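Local coordinates for insecticidal crystal protein Cry35Ab1 (PDB 4JP0), which acts as one component of a binary insecticidal toxin against western corn rootworm, needing its partner protein for maximal toxicity, at residues 8-13 with 135-140; 18-23 with 43-48. One frame throughout, in Å; residues are numbered along the deposited sequence.

Interaction 1: residues 8-13 with 135-140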
loop_
_atom_site.group_PDB
_atom_site.type_symbol
_atom_site.label_atom_id
_atom_site.label_comp_id
_atom_site.label_asym_id
_atom_site.label_seq_id
_atom_site.Cartn_x
_atom_site.Cartn_y
_atom_site.Cartn_z
ATOM N N TYR A 8 -23.626 -8.308 1.644
ATOM C CA TYR A 8 -24.552 -8.890 0.700
ATOM C C TYR A 8 -25.058 -10.233 1.153
ATOM O O TYR A 8 -24.354 -10.953 1.822
ATOM C CB TYR A 8 -23.799 -9.160 -0.608
ATOM C CG TYR A 8 -23.456 -7.952 -1.425
ATOM C CD1 TYR A 8 -22.151 -7.454 -1.453
ATOM C CD2 TYR A 8 -24.420 -7.320 -2.203
ATOM C CE1 TYR A 8 -21.840 -6.347 -2.244
ATOM C CE2 TYR A 8 -24.103 -6.202 -2.982
ATOM C CZ TYR A 8 -22.817 -5.747 -3.012
ATOM O OH TYR A 8 -22.483 -4.681 -3.795
ATOM N N GLU A 9 -26.262 -10.586 0.739
ATOM C CA GLU A 9 -26.736 -11.967 0.863
ATOM C C GLU A 9 -26.712 -12.478 -0.560
ATOM O O GLU A 9 -26.986 -11.722 -1.491
ATOM C CB GLU A 9 -28.176 -12.005 1.425
ATOM C CG GLU A 9 -28.173 -11.677 2.908
ATOM C CD GLU A 9 -29.550 -11.670 3.521
ATOM O OE1 GLU A 9 -30.562 -11.673 2.778
ATOM O OE2 GLU A 9 -29.608 -11.654 4.755
ATOM N N ILE A 10 -26.373 -13.731 -0.756
ATOM C CA ILE A 10 -26.263 -14.292 -2.126
ATOM C C ILE A 10 -27.251 -15.445 -2.266
ATOM O O ILE A 10 -27.210 -16.398 -1.506
ATOM C CB ILE A 10 -24.823 -14.782 -2.396
ATOM C CG1 ILE A 10 -23.844 -13.616 -2.332
ATOM C CG2 ILE A 10 -24.694 -15.450 -3.747
ATOM C CD1 ILE A 10 -22.366 -14.098 -2.398
ATOM N N SER A 11 -28.181 -15.326 -3.204
ATOM C CA SER A 11 -29.223 -16.343 -3.352
ATOM C C SER A 11 -29.307 -16.874 -4.774
ATOM O O SER A 11 -28.967 -16.178 -5.730
ATOM C CB SER A 11 -30.604 -15.795 -2.916
ATOM O OG SER A 11 -30.971 -14.653 -3.655
ATOM N N ASN A 12 -29.800 -18.100 -4.911
ATOM C CA ASN A 12 -29.847 -18.716 -6.210
ATOM C C ASN A 12 -31.108 -18.363 -7.022
ATOM O O ASN A 12 -32.239 -18.352 -6.500
ATOM C CB ASN A 12 -29.772 -20.220 -6.062
ATOM C CG ASN A 12 -29.645 -20.922 -7.404
ATOM O OD1 ASN A 12 -30.606 -21.482 -7.909
ATOM N ND2 ASN A 12 -28.451 -20.877 -7.989
ATOM N N HIS A 13 -30.905 -18.065 -8.295
ATOM C CA HIS A 13 -32.035 -17.713 -9.165
ATOM C C HIS A 13 -33.047 -18.846 -9.292
ATOM O O HIS A 13 -34.244 -18.602 -9.211
ATOM C CB HIS A 13 -31.509 -17.329 -10.552
ATOM C CG HIS A 13 -32.575 -17.103 -11.591
ATOM N ND1 HIS A 13 -33.327 -15.950 -11.652
ATOM C CD2 HIS A 13 -32.924 -17.830 -12.672
ATOM C CE1 HIS A 13 -34.120 -15.989 -12.707
ATOM N NE2 HIS A 13 -33.911 -17.130 -13.332
ATOM N N TRP A 135 -27.236 -16.098 -9.961
ATOM C CA TRP A 135 -27.229 -15.690 -8.558
ATOM C C TRP A 135 -27.609 -14.229 -8.402
ATOM O O TRP A 135 -27.272 -13.392 -9.244
ATOM C CB TRP A 135 -25.809 -15.900 -7.972
ATOM C CG TRP A 135 -25.364 -17.330 -8.096
ATOM C CD1 TRP A 135 -24.776 -17.907 -9.157
ATOM C CD2 TRP A 135 -25.647 -18.384 -7.171
ATOM N NE1 TRP A 135 -24.613 -19.258 -8.952
ATOM C CE2 TRP A 135 -25.141 -19.582 -7.732
ATOM C CE3 TRP A 135 -26.206 -18.423 -5.889
ATOM C CZ2 TRP A 135 -25.205 -20.813 -7.073
ATOM C CZ3 TRP A 135 -26.262 -19.647 -5.214
ATOM C CH2 TRP A 135 -25.763 -20.836 -5.815
ATOM N N ASN A 136 -28.281 -13.935 -7.288
ATOM C CA ASN A 136 -28.695 -12.595 -6.968
ATOM C C ASN A 136 -27.952 -12.110 -5.758
ATOM O O ASN A 136 -27.740 -12.878 -4.839
ATOM C CB ASN A 136 -30.182 -12.605 -6.660
ATOM C CG ASN A 136 -31.009 -12.973 -7.890
ATOM O OD1 ASN A 136 -30.784 -12.439 -8.992
ATOM N ND2 ASN A 136 -31.926 -13.904 -7.723
ATOM N N LEU A 137 -27.592 -10.818 -5.770
ATOM C CA LEU A 137 -26.918 -10.192 -4.637
ATOM C C LEU A 137 -27.842 -9.171 -4.026
ATOM O O LEU A 137 -28.328 -8.241 -4.730
ATOM C CB LEU A 137 -25.576 -9.573 -5.054
ATOM C CG LEU A 137 -24.378 -10.546 -4.913
ATOM C CD1 LEU A 137 -24.422 -11.671 -5.902
ATOM C CD2 LEU A 137 -23.047 -9.779 -5.053
ATOM N N THR A 138 -28.118 -9.333 -2.738
ATOM C CA THR A 138 -29.012 -8.431 -2.047
ATOM C C THR A 138 -28.220 -7.656 -1.005
ATOM O O THR A 138 -27.610 -8.262 -0.145
ATOM C CB THR A 138 -30.080 -9.277 -1.331
ATOM O OG1 THR A 138 -30.793 -10.067 -2.301
ATOM C CG2 THR A 138 -31.142 -8.385 -0.659
ATOM N N SER A 139 -28.216 -6.334 -1.088
ATOM C CA SER A 139 -27.514 -5.506 -0.088
ATOM C C SER A 139 -28.294 -5.363 1.214
ATOM O O SER A 139 -29.442 -4.911 1.198
ATOM C CB SER A 139 -27.254 -4.116 -0.649
ATOM O OG SER A 139 -26.540 -3.357 0.342
ATOM N N VAL A 140 -27.698 -5.745 2.340
ATOM C CA VAL A 140 -28.403 -5.625 3.616
ATOM C C VAL A 140 -27.783 -4.575 4.483
ATOM O O VAL A 140 -28.375 -4.216 5.503
ATOM C CB VAL A 140 -28.487 -7.001 4.406
ATOM C CG1 VAL A 140 -29.305 -7.988 3.625
ATOM C CG2 VAL A 140 -27.089 -7.562 4.675
HETATM O O HOH W 1 -29.842 -12.293 -2.580
HETATM O O HOH W 2 -33.285 -14.591 -5.002
HETATM O O HOH W 3 -33.869 -14.078 -9.954
#

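Interaction 2: residues 18-23 with 43-48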
loop_
_atom_site.group_PDB
_atom_site.type_symbol
_atom_site.label_atom_id
_atom_site.label_comp_id
_atom_site.label_asym_id
_atom_site.label_seq_id
_atom_site.Cartn_x
_atom_site.Cartn_y
_atom_site.Cartn_z
ATOM N N TYR A 18 -30.223 -19.437 -0.006
ATOM C CA TYR A 18 -29.113 -18.510 0.239
ATOM C C TYR A 18 -27.805 -19.203 0.617
ATOM O O TYR A 18 -27.791 -20.137 1.431
ATOM C CB TYR A 18 -29.483 -17.559 1.371
ATOM C CG TYR A 18 -30.559 -16.569 0.942
ATOM C CD1 TYR A 18 -31.899 -16.947 0.821
ATOM C CD2 TYR A 18 -30.235 -15.255 0.677
ATOM C CE1 TYR A 18 -32.902 -16.004 0.416
ATOM C CE2 TYR A 18 -31.217 -14.311 0.280
ATOM C CZ TYR A 18 -32.541 -14.710 0.152
ATOM O OH TYR A 18 -33.491 -13.789 -0.243
ATOM N N ALA A 19 -26.704 -18.693 0.069
ATOM C CA ALA A 19 -25.397 -19.232 0.388
ATOM C C ALA A 19 -25.154 -18.985 1.878
ATOM O O ALA A 19 -25.394 -17.858 2.384
ATOM C CB ALA A 19 -24.325 -18.525 -0.458
ATOM N N ALA A 20 -24.643 -19.999 2.575
ATOM C CA ALA A 20 -24.553 -19.935 4.042
ATOM C C ALA A 20 -23.399 -20.745 4.613
ATOM O O ALA A 20 -23.019 -21.751 4.047
ATOM C CB ALA A 20 -25.848 -20.492 4.624
ATOM N N THR A 21 -22.847 -20.318 5.751
ATOM C CA THR A 21 -21.904 -21.164 6.486
ATOM C C THR A 21 -22.479 -21.398 7.873
ATOM O O THR A 21 -23.312 -20.594 8.340
ATOM C CB THR A 21 -20.528 -20.496 6.675
ATOM O OG1 THR A 21 -20.702 -19.140 7.053
ATOM C CG2 THR A 21 -19.762 -20.422 5.399
ATOM N N TYR A 22 -22.000 -22.448 8.555
ATOM C CA TYR A 22 -22.436 -22.728 9.930
ATOM C C TYR A 22 -21.658 -21.739 10.802
ATOM O O TYR A 22 -20.463 -21.603 10.623
ATOM C CB TYR A 22 -22.046 -24.158 10.368
ATOM C CG TYR A 22 -22.874 -25.314 9.839
ATOM C CD1 TYR A 22 -23.069 -26.476 10.614
ATOM C CD2 TYR A 22 -23.428 -25.287 8.580
ATOM C CE1 TYR A 22 -23.808 -27.545 10.136
ATOM C CE2 TYR A 22 -24.188 -26.365 8.104
ATOM C CZ TYR A 22 -24.367 -27.474 8.886
ATOM O OH TYR A 22 -25.111 -28.527 8.406
ATOM N N LEU A 23 -22.310 -21.053 11.729
ATOM C CA LEU A 23 -21.619 -20.040 12.526
ATOM C C LEU A 23 -20.594 -20.577 13.501
ATOM O O LEU A 23 -19.631 -19.887 13.840
ATOM C CB LEU A 23 -22.628 -19.256 13.388
ATOM C CG LEU A 23 -23.445 -18.169 12.745
ATOM C CD1 LEU A 23 -24.433 -17.618 13.749
ATOM C CD2 LEU A 23 -22.536 -17.046 12.190
ATOM N N TYR A 43 -26.680 -20.138 11.174
ATOM C CA TYR A 43 -25.856 -19.947 9.977
ATOM C C TYR A 43 -25.563 -18.480 9.743
ATOM O O TYR A 43 -26.309 -17.613 10.193
ATOM C CB TYR A 43 -26.599 -20.433 8.744
ATOM C CG TYR A 43 -26.788 -21.925 8.714
ATOM C CD1 TYR A 43 -27.777 -22.528 9.484
ATOM C CD2 TYR A 43 -25.940 -22.740 7.958
ATOM C CE1 TYR A 43 -27.957 -23.910 9.476
ATOM C CE2 TYR A 43 -26.116 -24.154 7.944
ATOM C CZ TYR A 43 -27.133 -24.714 8.702
ATOM O OH TYR A 43 -27.330 -26.084 8.712
ATOM N N ASN A 44 -24.510 -18.219 8.981
ATOM C CA ASN A 44 -24.237 -16.889 8.487
ATOM C C ASN A 44 -24.633 -16.801 7.016
ATOM O O ASN A 44 -24.208 -17.650 6.237
ATOM C CB ASN A 44 -22.741 -16.574 8.547
ATOM C CG ASN A 44 -22.416 -15.274 7.844
ATOM O OD1 ASN A 44 -23.010 -14.260 8.152
ATOM N ND2 ASN A 44 -21.527 -15.317 6.823
ATOM N N LEU A 45 -25.409 -15.783 6.643
ATOM C CA LEU A 45 -25.747 -15.538 5.233
ATOM C C LEU A 45 -25.129 -14.251 4.692
ATOM O O LEU A 45 -25.456 -13.848 3.571
ATOM C CB LEU A 45 -27.272 -15.392 5.061
ATOM C CG LEU A 45 -28.186 -16.432 5.702
ATOM C CD1 LEU A 45 -29.666 -16.206 5.362
ATOM C CD2 LEU A 45 -27.748 -17.789 5.272
ATOM N N LYS A 46 -24.227 -13.627 5.457
ATOM C CA LYS A 46 -23.743 -12.281 5.130
ATOM C C LYS A 46 -22.350 -12.352 4.574
ATOM O O LYS A 46 -21.483 -12.924 5.216
ATOM C CB LYS A 46 -23.731 -11.382 6.370
ATOM C CG LYS A 46 -25.139 -11.013 6.875
ATOM C CD LYS A 46 -25.076 -10.076 8.075
ATOM C CE LYS A 46 -26.468 -9.856 8.672
ATOM N NZ LYS A 46 -26.471 -8.769 9.705
ATOM N N TRP A 47 -22.163 -11.716 3.417
ATOM C CA TRP A 47 -20.906 -11.774 2.690
ATOM C C TRP A 47 -20.413 -10.359 2.355
ATOM O O TRP A 47 -21.226 -9.466 2.057
ATOM C CB TRP A 47 -21.067 -12.610 1.395
ATOM C CG TRP A 47 -21.645 -13.900 1.698
ATOM C CD1 TRP A 47 -22.922 -14.322 1.421
ATOM C CD2 TRP A 47 -21.009 -14.957 2.403
ATOM N NE1 TRP A 47 -23.100 -15.592 1.913
ATOM C CE2 TRP A 47 -21.952 -15.991 2.550
ATOM C CE3 TRP A 47 -19.726 -15.125 2.973
ATOM C CZ2 TRP A 47 -21.658 -17.194 3.234
ATOM C CZ3 TRP A 47 -19.428 -16.329 3.642
ATOM C CH2 TRP A 47 -20.394 -17.344 3.745
ATOM N N PHE A 48 -19.099 -10.153 2.449
ATOM C CA PHE A 48 -18.507 -8.847 2.114
ATOM C C PHE A 48 -17.555 -9.028 0.961
ATOM O O PHE A 48 -16.679 -9.923 0.993
ATOM C CB PHE A 48 -17.763 -8.263 3.328
ATOM C CG PHE A 48 -17.553 -6.789 3.253
ATOM C CD1 PHE A 48 -18.414 -5.930 3.926
ATOM C CD2 PHE A 48 -16.486 -6.249 2.531
ATOM C CE1 PHE A 48 -18.235 -4.559 3.868
ATOM C CE2 PHE A 48 -16.307 -4.863 2.463
ATOM C CZ PHE A 48 -17.182 -4.023 3.138
HETATM O O HOH W 4 -26.330 -15.384 1.549
#

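Interaction 1: residues 8-13 with 135-140
Leu-137 lies between Tyr-8 and Ile-10 on the apolar face shared by two antiparallel strands. Its methyl CD2 sits over one face of the Tyr-8 ring, 4.1 Å from the ring centroid, a CH-pi contact, while CG and CD1 run alongside Ile-10 CG1. With Ile-10 CG1 anti to the carbonyl carbon (chi1 -63°), CG2 is left beside that carbon and reaches Trp-135 CE3 at 4.0 Å. Farther along the same face, Asn-12 rests on the indole: CB makes an off-centre CH-pi contact with the six-membered ring, 30° off its normal, and ND2 lies over the ring as well, 3.4 Å from Trp-135 CZ2, the amide turned 74° from the ring plane. Asn-12 ND2 is hydrogen-bonded to Asn-132 O and Asn-12 OD1 accepts from Asn-15 N, while Trp-135 NE1 donates to Leu-110 O.

Between the faces runs a regular ladder: Glu-9 and Thr-138 exchange two backbone hydrogen bonds, as do Ser-11 and Asn-136, with Asn-136 N to Ser-11 O at 2.8 Å. On the face of Glu-9, Ser-11, Asn-136 and Thr-138, a water 2.8 Å from Ser-11 OG donates to Glu-9 O, and a second joins Ser-11 OG to Asn-136 ND2; Asn-136 OD1 is hydrogen-bonded to Ser-99 OG.

The pair brings the N-terminal strand 6-12 against strand 135-142, closing the ends of the ricin B-type beta-trefoil on each other. Leu-49 of strand 43-52 touches both Tyr-8 and Leu-137, Ile-102 of strand 99-104 packs on Ile-10 and Trp-135, and Tyr-18 of strand 18-22 lies against Glu-9 and Ser-11.

Interaction 2: residues 18-23 with 43-48
Trp-47 presents the edge of its indole to Ala-19 and Thr-21 where two strands of the ricin B-type beta-trefoil come together, and Thr-21 CG2 lies in the ring plane, 3.6 Å from Trp-47 CH2. With CG anti to the backbone N (chi1 171°), the Asn-44 amide extends over one face of the same indole, ND2 lying 3.8 Å above the plane of the Trp-47 ring, toward its rim. An Asx turn accompanies this: Asn-44 OD1 accepts from Lys-46 N, and its ND2 donates to Lys-46 O.

Thr-21 and Asn-44 are a hydrogen-bonded antiparallel pair, Asn-44 N reaching Thr-21 O at 2.7 Å, and Thr-21 OG1 is hydrogen-bonded to Asn-65 OD1. Past Asn-44 the regular pairing ends, though Leu-45 and Trp-47 still reach strand 18-22; Leu-45 packs tightly through CD2 against Ala-20 CB. In the other direction Tyr-22 and Tyr-43 diverge at a non-hydrogen-bonded pair, but their side chains then lie alongside each other, the edge of Tyr-43 toward the face of Tyr-22 with planes at 75°, a pair doubtful in detail because its nearest carbons are modelled too close.

A water lies 2.8 Å from Ala-19 O and also close to Leu-45 O. Trp-47 NE1 donates to the same Ala-19 O in a long bond of 3.3 Å; the oxygen lies almost in the indole plane, yet the nitrogen stands well above the plane of the carbonyl.

In the fold
Both contacts belong to the N-terminal beta-trefoil, about 30 Å from the centre of this elongated chain, and their own centres are 11 Å apart. Strands 6-12 and 18-22 follow each other in sequence, then, after strand 31-33, comes strand 43-52; strand 135-142 arrives much later, so interaction 2 is a local closure within the long span bridged by interaction 1. Strand 6-12 pairs with strand 135-142 in interaction 1 and, on its own account, with strand 43-52 of interaction 2, where Tyr-8 N lies 2.7 Å from Trp-47 O. Ile-10 O, 2.8 Å from Ala-19 N, links it to strand 18-22. Both are probable hydrogen bonds, tying the early strands to the last strand of the lectin-like domain.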